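Local coordinates for protein flap endonuclease 1 (Methanocaldococcus jannaschii, PDB 1A76) that cleaves 5'-flap structures and trims DNA from the 5' end during replication and repair, probably with magnesium ions taking part in the reaction, at residues 286-289 with 290-294; 296-299 with 300-304; 136-139 with 140-144; 57-60 with 61-65; 32-35 with 36-39. All blocks are in the same frame, centred on the assembly; numbering follows the deposited sequence.

How the contacts relate
Following the chain from its N terminus, contact 5 (32-39) ends helix 28-38, contact 4 (57-65) lies in helix 56-70, contact 3 (136-144) ends helix 129-142, contact 1 (286-294) ends helix 283-292, and contact 2 (296-304) starts helix 298-315. Each bridges a helical turn or a helix end; none closes a long loop, and none nests within or crosses another. Their helices nevertheless meet in space. Contact 4 is the hub, touching all the others: Phe35 lies against Gly60, Leu139 against Val61, Leu290 against Phe62 and Arg300 against Tyr63. Contacts 1 and 2 are consecutive, and with contacts 3 and 4 they join the C-terminal helix pair to the nuclease core.

Contact 1 (286-289 with 290-294); sequences IIKF and LVDEN
Phe289 and Asn294 meet at the C-terminal end of helix 283-292, where the last turn widens into a pi-type turn. Ile287 O accepts from both Val291 N (2.7 Å) and Asp292 N, and Glu293 N reaches five residues back to Lys288 O at 2.7 Å. The tightly packed side is apolar, as suits residues wedged between other helices. Leu290 CD1 comes to 3.5 Å from Phe289 CD2, approaching the ring obliquely, while Leu290 CD2 lies alongside Ile286 CG2. Phe289 has CG anti to its backbone N (chi1 180°); this turns one face of the ring to Asn294 ND2 and brings the ring into edge-to-face contact with Tyr58, and Leu138 of helix 129-142 packs on it as well. Replacing it by an alanine would probably open a gap between Leu290, Leu138 and Tyr58 and leave the Asn294 amide without its ring neighbour. On the solvent side the charged ends are loosely matched: the Lys288 chain passes Glu293 closely at CE, yet Lys288 NZ stays 4.1 Å from Glu293 OE2, too far for a salt bridge, so the attraction is probably modest. Asn294, by contrast, is buried, and an amide suits it because its N-H can satisfy a backbone carbonyl. Its ND2 donates to Phe289 O at 2.9 Å from above the carbonyl plane, while the same nitrogen sits 3.7 Å above the ring plane of Phe289, offset toward the rim.

Contact 2 (296-299 with 300-304); sequences FNYD and RVKKH
The N-terminal cap of helix 298-315 is made by Asn297, whose OD1 accepts from Arg300 N at 2.9 Å. The amide oxygen thus takes up an N-H of the first turn that has no helical carbonyl before it, which is why asparagine suits an N-cap. Its CG stands anti to its backbone N (chi1 175°), carrying OD1 forward over the turn, and the N-H points at it with little bend, at 165°. The backbone carbonyl of Asn297 then opens the regular helical series by accepting from Val301 N at 3.0 Å. Just outside the cap, Phe296 CB meets Val301 CG2 at 3.5 Å, with that methyl near the ring plane at its edge. This pairing of the residue before the N-cap with the fourth of the helix is a hydrophobic staple. Tyr298, right after the cap, and Lys302, one turn further, run side by side. Lys302 CB lies over the phenol face, 4.2 Å from the ring centroid, in a CH-pi contact, and its CD approaches Tyr298 OH at 3.6 Å. The aliphatic part of the lysine can therefore cover an aromatic ring while its ammonium group forms a salt bridge with Asp306. Around the cap, Val301 and Tyr298 pack on Val291 of helix 283-292, and Arg300 and Val301 lie against Tyr63 of helix 56-70, setting the new helix beside both.

Contact 3 (136-139 with 140-144); sequences KYLL and SLMGI
Leu139 and Ile144 are joined by the Schellman motif that ends helix 129-142: Ile144 N donates to Leu139 O at 2.9 Å, and inside that loop Gly143 N donates to Ser140 O at 3.1 Å. The reversal needs a positive phi (76°) at Gly143, which a residue without a side chain adopts readily. Leu139 CD2 then packs on Ile144 CB at 3.8 Å, so an apolar pair closes the turn under its polar bonds. On the exposed flank Leu141 CD1 lies over a face of the Tyr137 ring, 3.4 Å above its plane and offset toward the rim, a CH-pi contact. Leu138 CG meets Met142 SD at 3.9 Å on the buried side, where the flexible thioether chain can reach toward Phe62 and Ile286. Ser140 OG stands between its backbone N and carbonyl carbon (chi1 80°), the crowded position, and from there it turns back to the carbonyl of Tyr137 in the preceding turn; the bond is modelled very short, and its exact length is doubtful. Leu141 N gives Tyr137 O an ordinary helical bond. The chemistry implies a helix end closed by the Schellman bonds and the apolar pair beneath them, while Leu138 and Met142 pack against neighbouring helices, and Leu139 against helix 56-70 and strand 74-79.

Contact 4 (57-60 with 61-65); sequences AYNG and VFYKT
Asn59 and Tyr63 sit one turn apart in the regular helix 56-70, where Tyr63 N donates to Asn59 O at 3.1 Å and, two residues earlier, Val61 N donates to Ala57 O. The amide of Asn59 leans toward one side of the phenol, with amide and ring planes 48° apart and Asn59 OD1 3.8 Å from Tyr63 CD2. Asn59 O also lies at the edge of that ring, 3.3 Å from Tyr63 CD2. Over the centre of a Tyr63 ring face comes Phe62 CD2, 3.6 Å above the plane, which probably helps to hold the ring's rotation. On another flank Gly60 suits its place because Phe35 CE2 approaches Gly60 C to 3.3 Å, and the ring lies so near that a CB on this residue would probably collide with it. Thr65 solves a different problem: its buried OG1 donates to Val61 O at 2.5 Å, in the carbonyl plane, and this carbonyl also accepts from Thr65 N. Val61 presents its branches to Leu32, Phe35 and Leu139. With helix 28-38, helix 56-70 belongs to the connection between the neighbouring parallel strands 23-27 and 74-79, a beta-alpha-beta crossover of the PIN-like N-domain.

Contact 5 (32-35 with 36-39); sequences LYQF and LTSI
Ile39 and Phe35 meet at the C-terminal end of helix 28-38 in the N-domain, where Ile39 is the first residue to leave helical geometry. Its backbone N still donates to Phe35 O at 2.8 Å. From there the side chain runs back along the helix: CB lies 3.1 Å from Phe35 O, and CG1, anti to the carbonyl carbon of Ile39 (chi1 -61°), stays beside the same oxygen. At the tip, Ile39 CD1 reaches Phe35 CB at 3.7 Å, meets the ring obliquely and touches Gly60 CA of helix 56-70. A branched apolar chain suits this place, bridging helix end and neighbour; a serine here would probably leave Phe35 CB and Gly60 CA without the methyl that packs on both. On the polar side Ser38 satisfies itself on the preceding turn, since its OG and N both donate to Gln34 O. They come from opposite faces of the carbonyl plane, with OG 40° out of it and 2.7 Å from Gln34 O.

Contact 1 (286-289 with 290-294)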
loop_
_atom_site.group_PDB
_atom_site.type_symbol
_atom_site.label_atom_id
_atom_site.label_comp_id
_atom_site.label_asym_id
_atom_site.label_seq_id
_atom_site.Cartn_x
_atom_site.Cartn_y
_atom_site.Cartn_z
ATOM N N ILE A 286 -8.523 23.038 -4.165
ATOM C CA ILE A 286 -9.234 21.770 -4.069
ATOM C C ILE A 286 -10.518 21.832 -4.890
ATOM O O ILE A 286 -10.844 20.891 -5.628
ATOM C CB ILE A 286 -9.559 21.415 -2.584
ATOM C CG1 ILE A 286 -8.255 21.036 -1.858
ATOM C CG2 ILE A 286 -10.554 20.278 -2.529
ATOM C CD1 ILE A 286 -8.346 21.021 -0.353
ATOM N N ILE A 287 -11.238 22.945 -4.778
ATOM C CA ILE A 287 -12.479 23.131 -5.537
ATOM C C ILE A 287 -12.211 23.067 -7.044
ATOM O O ILE A 287 -12.930 22.399 -7.796
ATOM C CB ILE A 287 -13.133 24.499 -5.211
ATOM C CG1 ILE A 287 -13.608 24.497 -3.757
ATOM C CG2 ILE A 287 -14.279 24.788 -6.183
ATOM C CD1 ILE A 287 -14.788 25.409 -3.465
ATOM N N LYS A 288 -11.172 23.760 -7.480
ATOM C CA LYS A 288 -10.823 23.781 -8.882
ATOM C C LYS A 288 -10.442 22.402 -9.377
ATOM O O LYS A 288 -10.886 21.967 -10.436
ATOM C CB LYS A 288 -9.666 24.744 -9.124
ATOM C CG LYS A 288 -9.246 24.840 -10.575
ATOM C CD LYS A 288 -7.855 25.443 -10.727
ATOM C CE LYS A 288 -7.441 25.473 -12.196
ATOM N NZ LYS A 288 -6.292 26.397 -12.424
ATOM N N PHE A 289 -9.611 21.709 -8.613
ATOM C CA PHE A 289 -9.179 20.383 -9.027
ATOM C C PHE A 289 -10.338 19.387 -9.021
ATOM O O PHE A 289 -10.619 18.727 -10.036
ATOM C CB PHE A 289 -8.043 19.884 -8.116
ATOM C CG PHE A 289 -7.552 18.516 -8.475
ATOM C CD1 PHE A 289 -6.793 18.318 -9.625
ATOM C CD2 PHE A 289 -7.887 17.416 -7.693
ATOM C CE1 PHE A 289 -6.374 17.039 -9.996
ATOM C CE2 PHE A 289 -7.476 16.130 -8.050
ATOM C CZ PHE A 289 -6.716 15.943 -9.210
ATOM N N LEU A 290 -11.020 19.299 -7.881
ATOM C CA LEU A 290 -12.132 18.371 -7.703
ATOM C C LEU A 290 -13.440 18.719 -8.436
ATOM O O LEU A 290 -13.974 17.906 -9.205
ATOM C CB LEU A 290 -12.416 18.203 -6.198
ATOM C CG LEU A 290 -12.092 16.861 -5.520
ATOM C CD1 LEU A 290 -10.807 16.241 -6.094
ATOM C CD2 LEU A 290 -11.982 17.080 -4.010
ATOM N N VAL A 291 -13.952 19.920 -8.203
ATOM C CA VAL A 291 -15.207 20.345 -8.824
ATOM C C VAL A 291 -15.055 20.807 -10.273
ATOM O O VAL A 291 -15.665 20.250 -11.184
ATOM C CB VAL A 291 -15.872 21.498 -8.010
ATOM C CG1 VAL A 291 -17.203 21.905 -8.655
ATOM C CG2 VAL A 291 -16.091 21.062 -6.578
ATOM N N ASP A 292 -14.249 21.839 -10.477
ATOM C CA ASP A 292 -14.044 22.394 -11.807
ATOM C C ASP A 292 -13.480 21.386 -12.800
ATOM O O ASP A 292 -14.059 21.141 -13.857
ATOM C CB ASP A 292 -13.092 23.590 -11.743
ATOM C CG ASP A 292 -13.693 24.790 -11.030
ATOM O OD1 ASP A 292 -14.885 24.741 -10.672
ATOM O OD2 ASP A 292 -12.964 25.787 -10.822
ATOM N N GLU A 293 -12.339 20.805 -12.453
ATOM C CA GLU A 293 -11.679 19.870 -13.334
ATOM C C GLU A 293 -12.119 18.413 -13.258
ATOM O O GLU A 293 -11.951 17.662 -14.229
ATOM C CB GLU A 293 -10.184 19.957 -13.102
ATOM C CG GLU A 293 -9.655 21.355 -13.226
ATOM C CD GLU A 293 -8.223 21.452 -12.790
ATOM O OE1 GLU A 293 -7.702 20.462 -12.240
ATOM O OE2 GLU A 293 -7.616 22.517 -12.997
ATOM N N ASN A 294 -12.685 17.998 -12.129
ATOM C CA ASN A 294 -13.078 16.601 -12.034
ATOM C C ASN A 294 -14.530 16.307 -11.707
ATOM O O ASN A 294 -14.884 15.207 -11.283
ATOM C CB ASN A 294 -12.114 15.888 -11.097
ATOM C CG ASN A 294 -10.798 15.573 -11.789
ATOM O OD1 ASN A 294 -10.725 14.653 -12.605
ATOM N ND2 ASN A 294 -9.764 16.353 -11.493
#

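Contact 2 (296-299 with 300-304)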
loop_
_atom_site.group_PDB
_atom_site.type_symbol
_atom_site.label_atom_id
_atom_site.label_comp_id
_atom_site.label_asym_id
_atom_site.label_seq_id
_atom_site.Cartn_x
_atom_site.Cartn_y
_atom_site.Cartn_z
ATOM N N PHE A 296 -16.645 16.964 -9.328
ATOM C CA PHE A 296 -17.165 16.550 -8.036
ATOM C C PHE A 296 -18.323 17.510 -7.741
ATOM O O PHE A 296 -18.407 18.590 -8.333
ATOM C CB PHE A 296 -16.094 16.678 -6.948
ATOM C CG PHE A 296 -15.227 15.447 -6.795
ATOM C CD1 PHE A 296 -14.688 14.815 -7.904
ATOM C CD2 PHE A 296 -14.935 14.937 -5.532
ATOM C CE1 PHE A 296 -13.871 13.695 -7.762
ATOM C CE2 PHE A 296 -14.122 13.821 -5.381
ATOM C CZ PHE A 296 -13.589 13.198 -6.495
ATOM N N ASN A 297 -19.219 17.110 -6.849
ATOM C CA ASN A 297 -20.351 17.959 -6.485
ATOM C C ASN A 297 -19.825 19.139 -5.670
ATOM O O ASN A 297 -19.168 18.954 -4.640
ATOM C CB ASN A 297 -21.366 17.171 -5.661
ATOM C CG ASN A 297 -22.493 18.041 -5.158
ATOM O OD1 ASN A 297 -22.520 18.418 -3.991
ATOM N ND2 ASN A 297 -23.430 18.372 -6.043
ATOM N N TYR A 298 -20.119 20.353 -6.127
ATOM C CA TYR A 298 -19.635 21.543 -5.449
ATOM C C TYR A 298 -20.011 21.613 -3.987
ATOM O O TYR A 298 -19.147 21.771 -3.125
ATOM C CB TYR A 298 -20.129 22.815 -6.140
ATOM C CG TYR A 298 -19.717 24.053 -5.380
ATOM C CD1 TYR A 298 -18.439 24.587 -5.525
ATOM C CD2 TYR A 298 -20.574 24.633 -4.446
ATOM C CE1 TYR A 298 -18.014 25.664 -4.751
ATOM C CE2 TYR A 298 -20.167 25.704 -3.668
ATOM C CZ TYR A 298 -18.888 26.213 -3.819
ATOM O OH TYR A 298 -18.483 27.257 -3.035
ATOM N N ASP A 299 -21.306 21.513 -3.711
ATOM C CA ASP A 299 -21.811 21.580 -2.348
ATOM C C ASP A 299 -21.053 20.641 -1.409
ATOM O O ASP A 299 -20.564 21.060 -0.357
ATOM C CB ASP A 299 -23.306 21.228 -2.327
ATOM C CG ASP A 299 -24.199 22.394 -2.747
ATOM O OD1 ASP A 299 -23.685 23.515 -2.953
ATOM O OD2 ASP A 299 -25.427 22.176 -2.872
ATOM N N ARG A 300 -20.967 19.369 -1.789
ATOM C CA ARG A 300 -20.284 18.374 -0.970
ATOM C C ARG A 300 -18.824 18.723 -0.752
ATOM O O ARG A 300 -18.322 18.641 0.364
ATOM C CB ARG A 300 -20.386 16.987 -1.613
ATOM C CG ARG A 300 -19.986 15.855 -0.689
ATOM C CD ARG A 300 -20.196 14.500 -1.347
ATOM N NE ARG A 300 -21.586 14.060 -1.271
ATOM C CZ ARG A 300 -22.433 14.062 -2.296
ATOM N NH1 ARG A 300 -22.036 14.482 -3.490
ATOM N NH2 ARG A 300 -23.678 13.642 -2.130
ATOM N N VAL A 301 -18.134 19.114 -1.814
ATOM C CA VAL A 301 -16.729 19.462 -1.671
ATOM C C VAL A 301 -16.575 20.691 -0.771
ATOM O O VAL A 301 -15.773 20.680 0.162
ATOM C CB VAL A 301 -16.060 19.695 -3.058
ATOM C CG1 VAL A 301 -14.564 20.033 -2.878
ATOM C CG2 VAL A 301 -16.202 18.421 -3.919
ATOM N N LYS A 302 -17.364 21.731 -1.028
ATOM C CA LYS A 302 -17.288 22.944 -0.219
ATOM C C LYS A 302 -17.423 22.611 1.264
ATOM O O LYS A 302 -16.611 23.023 2.097
ATOM C CB LYS A 302 -18.393 23.922 -0.627
ATOM C CG LYS A 302 -18.495 25.162 0.262
ATOM C CD LYS A 302 -17.252 26.025 0.118
ATOM C CE LYS A 302 -17.244 27.201 1.098
ATOM N NZ LYS A 302 -15.849 27.518 1.558
ATOM N N LYS A 303 -18.458 21.849 1.587
ATOM C CA LYS A 303 -18.713 21.463 2.960
ATOM C C LYS A 303 -17.526 20.718 3.563
ATOM O O LYS A 303 -17.152 20.947 4.715
ATOM C CB LYS A 303 -19.964 20.587 3.026
ATOM C CG LYS A 303 -20.372 20.200 4.430
ATOM C CD LYS A 303 -21.477 19.164 4.401
ATOM C CE LYS A 303 -22.688 19.646 5.171
ATOM N NZ LYS A 303 -22.355 19.852 6.612
ATOM N N HIS A 304 -16.924 19.831 2.784
ATOM C CA HIS A 304 -15.805 19.070 3.301
ATOM C C HIS A 304 -14.498 19.823 3.428
ATOM O O HIS A 304 -13.761 19.592 4.383
ATOM C CB HIS A 304 -15.623 17.796 2.484
ATOM C CG HIS A 304 -16.673 16.773 2.770
ATOM N ND1 HIS A 304 -16.519 15.797 3.731
ATOM C CD2 HIS A 304 -17.922 16.619 2.274
ATOM C CE1 HIS A 304 -17.629 15.087 3.812
ATOM N NE2 HIS A 304 -18.494 15.565 2.939
#

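Contact 3 (136-139 with 140-144)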
loop_
_atom_site.group_PDB
_atom_site.type_symbol
_atom_site.label_atom_id
_atom_site.label_comp_id
_atom_site.label_asym_id
_atom_site.label_seq_id
_atom_site.Cartn_x
_atom_site.Cartn_y
_atom_site.Cartn_z
ATOM N N LYS A 136 -1.126 12.729 -5.275
ATOM C CA LYS A 136 -0.139 13.381 -4.424
ATOM C C LYS A 136 -0.413 14.880 -4.414
ATOM O O LYS A 136 -0.305 15.529 -3.382
ATOM C CB LYS A 136 1.276 13.120 -4.954
ATOM C CG LYS A 136 1.695 11.663 -4.923
ATOM C CD LYS A 136 3.059 11.504 -5.587
ATOM C CE LYS A 136 3.746 10.205 -5.188
ATOM N NZ LYS A 136 4.923 9.921 -6.078
ATOM N N TYR A 137 -0.756 15.428 -5.575
ATOM C CA TYR A 137 -1.049 16.856 -5.697
ATOM C C TYR A 137 -2.255 17.198 -4.834
ATOM O O TYR A 137 -2.266 18.203 -4.122
ATOM C CB TYR A 137 -1.349 17.213 -7.155
ATOM C CG TYR A 137 -1.873 18.630 -7.369
ATOM C CD1 TYR A 137 -1.130 19.739 -6.955
ATOM C CD2 TYR A 137 -3.098 18.860 -8.012
ATOM C CE1 TYR A 137 -1.590 21.046 -7.176
ATOM C CE2 TYR A 137 -3.568 20.173 -8.239
ATOM C CZ TYR A 137 -2.804 21.253 -7.816
ATOM O OH TYR A 137 -3.238 22.543 -8.036
ATOM N N LEU A 138 -3.277 16.351 -4.904
ATOM C CA LEU A 138 -4.491 16.564 -4.130
ATOM C C LEU A 138 -4.169 16.567 -2.635
ATOM O O LEU A 138 -4.696 17.383 -1.875
ATOM C CB LEU A 138 -5.521 15.472 -4.456
ATOM C CG LEU A 138 -6.811 15.440 -3.620
ATOM C CD1 LEU A 138 -7.562 16.755 -3.772
ATOM C CD2 LEU A 138 -7.684 14.258 -4.052
ATOM N N LEU A 139 -3.293 15.660 -2.216
ATOM C CA LEU A 139 -2.930 15.582 -0.805
ATOM C C LEU A 139 -2.215 16.860 -0.386
ATOM O O LEU A 139 -2.421 17.360 0.719
ATOM C CB LEU A 139 -2.037 14.377 -0.557
ATOM C CG LEU A 139 -2.761 13.022 -0.556
ATOM C CD1 LEU A 139 -1.714 11.917 -0.525
ATOM C CD2 LEU A 139 -3.689 12.924 0.658
ATOM N N SER A 140 -1.375 17.385 -1.272
ATOM C CA SER A 140 -0.645 18.616 -0.980
ATOM C C SER A 140 -1.641 19.758 -0.809
ATOM O O SER A 140 -1.504 20.600 0.078
ATOM C CB SER A 140 0.310 18.944 -2.122
ATOM O OG SER A 140 -0.407 19.548 -3.179
ATOM N N LEU A 141 -2.640 19.790 -1.678
ATOM C CA LEU A 141 -3.662 20.829 -1.609
ATOM C C LEU A 141 -4.421 20.673 -0.301
ATOM O O LEU A 141 -4.832 21.654 0.312
ATOM C CB LEU A 141 -4.631 20.702 -2.794
ATOM C CG LEU A 141 -4.045 21.128 -4.138
ATOM C CD1 LEU A 141 -5.089 20.931 -5.225
ATOM C CD2 LEU A 141 -3.582 22.586 -4.064
ATOM N N MET A 142 -4.593 19.426 0.127
ATOM C CA MET A 142 -5.313 19.140 1.357
ATOM C C MET A 142 -4.482 19.377 2.614
ATOM O O MET A 142 -5.009 19.321 3.724
ATOM C CB MET A 142 -5.816 17.697 1.343
ATOM C CG MET A 142 -6.888 17.414 0.307
ATOM S SD MET A 142 -7.245 15.652 0.281
ATOM C CE MET A 142 -7.881 15.391 1.921
ATOM N N GLY A 143 -3.194 19.646 2.431
ATOM C CA GLY A 143 -2.296 19.895 3.549
ATOM C C GLY A 143 -1.920 18.624 4.275
ATOM O O GLY A 143 -1.432 18.667 5.419
ATOM N N ILE A 144 -2.175 17.493 3.618
ATOM C CA ILE A 144 -1.898 16.168 4.182
ATOM C C ILE A 144 -0.517 15.699 3.710
ATOM O O ILE A 144 -0.263 15.597 2.510
ATOM C CB ILE A 144 -2.941 15.117 3.718
ATOM C CG1 ILE A 144 -4.375 15.631 3.949
ATOM C CG2 ILE A 144 -2.678 13.789 4.430
ATOM C CD1 ILE A 144 -4.682 16.039 5.385
#

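Contact 4 (57-60 with 61-65)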
loop_
_atom_site.group_PDB
_atom_site.type_symbol
_atom_site.label_atom_id
_atom_site.label_comp_id
_atom_site.label_asym_id
_atom_site.label_seq_id
_atom_site.Cartn_x
_atom_site.Cartn_y
_atom_site.Cartn_z
ATOM N N ALA A 57 -10.032 7.249 -7.533
ATOM C CA ALA A 57 -8.945 7.448 -6.565
ATOM C C ALA A 57 -8.988 8.801 -5.847
ATOM O O ALA A 57 -8.737 8.886 -4.644
ATOM C CB ALA A 57 -7.611 7.291 -7.248
ATOM N N TYR A 58 -9.283 9.861 -6.592
ATOM C CA TYR A 58 -9.348 11.193 -6.009
ATOM C C TYR A 58 -10.471 11.250 -4.950
ATOM O O TYR A 58 -10.326 11.897 -3.898
ATOM C CB TYR A 58 -9.588 12.241 -7.116
ATOM C CG TYR A 58 -8.699 12.082 -8.350
ATOM C CD1 TYR A 58 -7.415 11.547 -8.245
ATOM C CD2 TYR A 58 -9.151 12.460 -9.618
ATOM C CE1 TYR A 58 -6.602 11.386 -9.363
ATOM C CE2 TYR A 58 -8.344 12.305 -10.745
ATOM C CZ TYR A 58 -7.070 11.763 -10.608
ATOM O OH TYR A 58 -6.284 11.559 -11.712
ATOM N N ASN A 59 -11.582 10.566 -5.233
ATOM C CA ASN A 59 -12.727 10.516 -4.320
ATOM C C ASN A 59 -12.336 9.860 -2.984
ATOM O O ASN A 59 -12.650 10.368 -1.914
ATOM C CB ASN A 59 -13.891 9.745 -4.996
ATOM C CG ASN A 59 -15.126 9.626 -4.114
ATOM O OD1 ASN A 59 -15.116 8.933 -3.097
ATOM N ND2 ASN A 59 -16.202 10.297 -4.510
ATOM N N GLY A 60 -11.639 8.733 -3.044
ATOM C CA GLY A 60 -11.239 8.069 -1.818
ATOM C C GLY A 60 -10.189 8.857 -1.049
ATOM O O GLY A 60 -10.246 8.950 0.174
ATOM N N VAL A 61 -9.225 9.429 -1.763
ATOM C CA VAL A 61 -8.166 10.202 -1.129
ATOM C C VAL A 61 -8.751 11.357 -0.307
ATOM O O VAL A 61 -8.406 11.562 0.864
ATOM C CB VAL A 61 -7.203 10.769 -2.206
ATOM C CG1 VAL A 61 -6.245 11.779 -1.593
ATOM C CG2 VAL A 61 -6.439 9.634 -2.846
ATOM N N PHE A 62 -9.646 12.106 -0.935
ATOM C CA PHE A 62 -10.281 13.261 -0.313
ATOM C C PHE A 62 -11.188 12.889 0.851
ATOM O O PHE A 62 -10.896 13.225 1.996
ATOM C CB PHE A 62 -11.077 14.031 -1.373
ATOM C CG PHE A 62 -11.676 15.318 -0.876
ATOM C CD1 PHE A 62 -10.861 16.384 -0.496
ATOM C CD2 PHE A 62 -13.061 15.466 -0.796
ATOM C CE1 PHE A 62 -11.411 17.576 -0.045
ATOM C CE2 PHE A 62 -13.632 16.659 -0.345
ATOM C CZ PHE A 62 -12.803 17.718 0.033
ATOM N N TYR A 63 -12.280 12.190 0.551
ATOM C CA TYR A 63 -13.263 11.789 1.555
ATOM C C TYR A 63 -12.784 10.815 2.618
ATOM O O TYR A 63 -13.149 10.958 3.793
ATOM C CB TYR A 63 -14.515 11.219 0.869
ATOM C CG TYR A 63 -15.266 12.269 0.081
ATOM C CD1 TYR A 63 -15.918 13.318 0.733
ATOM C CD2 TYR A 63 -15.262 12.261 -1.310
ATOM C CE1 TYR A 63 -16.540 14.334 0.023
ATOM C CE2 TYR A 63 -15.885 13.276 -2.035
ATOM C CZ TYR A 63 -16.517 14.309 -1.361
ATOM O OH TYR A 63 -17.094 15.334 -2.061
ATOM N N LYS A 64 -11.985 9.825 2.217
ATOM C CA LYS A 64 -11.474 8.848 3.172
ATOM C C LYS A 64 -10.530 9.521 4.153
ATOM O O LYS A 64 -10.597 9.267 5.349
ATOM C CB LYS A 64 -10.730 7.709 2.463
ATOM C CG LYS A 64 -10.998 6.330 3.031
ATOM C CD LYS A 64 -12.479 5.978 2.934
ATOM C CE LYS A 64 -13.007 5.459 4.267
ATOM N NZ LYS A 64 -14.006 4.361 4.096
ATOM N N THR A 65 -9.649 10.378 3.649
ATOM C CA THR A 65 -8.707 11.078 4.516
ATOM C C THR A 65 -9.432 11.989 5.526
ATOM O O THR A 65 -9.048 12.044 6.700
ATOM C CB THR A 65 -7.695 11.922 3.692
ATOM O OG1 THR A 65 -6.919 11.062 2.847
ATOM C CG2 THR A 65 -6.748 12.682 4.617
#

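Contact 5 (32-35 with 36-39)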
loop_
_atom_site.group_PDB
_atom_site.type_symbol
_atom_site.label_atom_id
_atom_site.label_comp_id
_atom_site.label_asym_id
_atom_site.label_seq_id
_atom_site.Cartn_x
_atom_site.Cartn_y
_atom_site.Cartn_z
ATOM N N LEU A 32 -5.033 3.248 -3.098
ATOM C CA LEU A 32 -5.484 3.665 -4.419
ATOM C C LEU A 32 -6.152 2.556 -5.214
ATOM O O LEU A 32 -7.181 2.779 -5.841
ATOM C CB LEU A 32 -4.303 4.221 -5.218
ATOM C CG LEU A 32 -4.176 5.754 -5.159
ATOM C CD1 LEU A 32 -4.925 6.333 -3.961
ATOM C CD2 LEU A 32 -2.728 6.125 -5.101
ATOM N N TYR A 33 -5.534 1.375 -5.212
ATOM C CA TYR A 33 -6.080 0.229 -5.919
ATOM C C TYR A 33 -7.421 -0.120 -5.275
ATOM O O TYR A 33 -8.394 -0.417 -5.968
ATOM C CB TYR A 33 -5.113 -0.952 -5.831
ATOM C CG TYR A 33 -3.917 -0.848 -6.755
ATOM C CD1 TYR A 33 -4.074 -0.845 -8.142
ATOM C CD2 TYR A 33 -2.617 -0.801 -6.241
ATOM C CE1 TYR A 33 -2.955 -0.802 -8.995
ATOM C CE2 TYR A 33 -1.503 -0.757 -7.075
ATOM C CZ TYR A 33 -1.674 -0.760 -8.449
ATOM O OH TYR A 33 -0.554 -0.714 -9.261
ATOM N N GLN A 34 -7.475 -0.046 -3.948
ATOM C CA GLN A 34 -8.697 -0.333 -3.199
ATOM C C GLN A 34 -9.843 0.599 -3.594
ATOM O O GLN A 34 -10.968 0.147 -3.779
ATOM C CB GLN A 34 -8.435 -0.222 -1.693
ATOM C CG GLN A 34 -9.569 -0.733 -0.825
ATOM C CD GLN A 34 -9.972 -2.156 -1.172
ATOM O OE1 GLN A 34 -9.140 -3.070 -1.164
ATOM N NE2 GLN A 34 -11.248 -2.348 -1.486
ATOM N N PHE A 35 -9.551 1.893 -3.716
ATOM C CA PHE A 35 -10.555 2.891 -4.102
ATOM C C PHE A 35 -11.064 2.604 -5.502
ATOM O O PHE A 35 -12.254 2.724 -5.772
ATOM C CB PHE A 35 -9.965 4.318 -4.093
ATOM C CG PHE A 35 -9.573 4.820 -2.720
ATOM C CD1 PHE A 35 -10.157 4.298 -1.567
ATOM C CD2 PHE A 35 -8.587 5.800 -2.588
ATOM C CE1 PHE A 35 -9.757 4.748 -0.303
ATOM C CE2 PHE A 35 -8.176 6.254 -1.337
ATOM C CZ PHE A 35 -8.759 5.729 -0.191
ATOM N N LEU A 36 -10.142 2.236 -6.388
ATOM C CA LEU A 36 -10.470 1.949 -7.773
ATOM C C LEU A 36 -11.416 0.769 -7.902
ATOM O O LEU A 36 -12.301 0.784 -8.759
ATOM C CB LEU A 36 -9.196 1.672 -8.583
ATOM C CG LEU A 36 -8.447 2.894 -9.125
ATOM C CD1 LEU A 36 -7.039 2.526 -9.560
ATOM C CD2 LEU A 36 -9.236 3.463 -10.292
ATOM N N THR A 37 -11.241 -0.254 -7.069
ATOM C CA THR A 37 -12.120 -1.405 -7.176
ATOM C C THR A 37 -13.413 -1.304 -6.371
ATOM O O THR A 37 -14.395 -1.936 -6.747
ATOM C CB THR A 37 -11.383 -2.769 -6.846
ATOM O OG1 THR A 37 -11.981 -3.388 -5.704
ATOM C CG2 THR A 37 -9.901 -2.574 -6.607
ATOM N N SER A 38 -13.441 -0.499 -5.304
ATOM C CA SER A 38 -14.657 -0.379 -4.486
ATOM C C SER A 38 -15.468 0.913 -4.635
ATOM O O SER A 38 -16.650 0.949 -4.284
ATOM C CB SER A 38 -14.331 -0.607 -3.001
ATOM O OG SER A 38 -13.358 0.303 -2.522
ATOM N N ILE A 39 -14.846 1.971 -5.146
ATOM C CA ILE A 39 -15.547 3.242 -5.340
ATOM C C ILE A 39 -15.977 3.314 -6.800
ATOM O O ILE A 39 -15.237 3.786 -7.661
ATOM C CB ILE A 39 -14.643 4.463 -5.011
ATOM C CG1 ILE A 39 -14.199 4.401 -3.546
ATOM C CG2 ILE A 39 -15.405 5.755 -5.253
ATOM C CD1 ILE A 39 -13.340 5.580 -3.100
#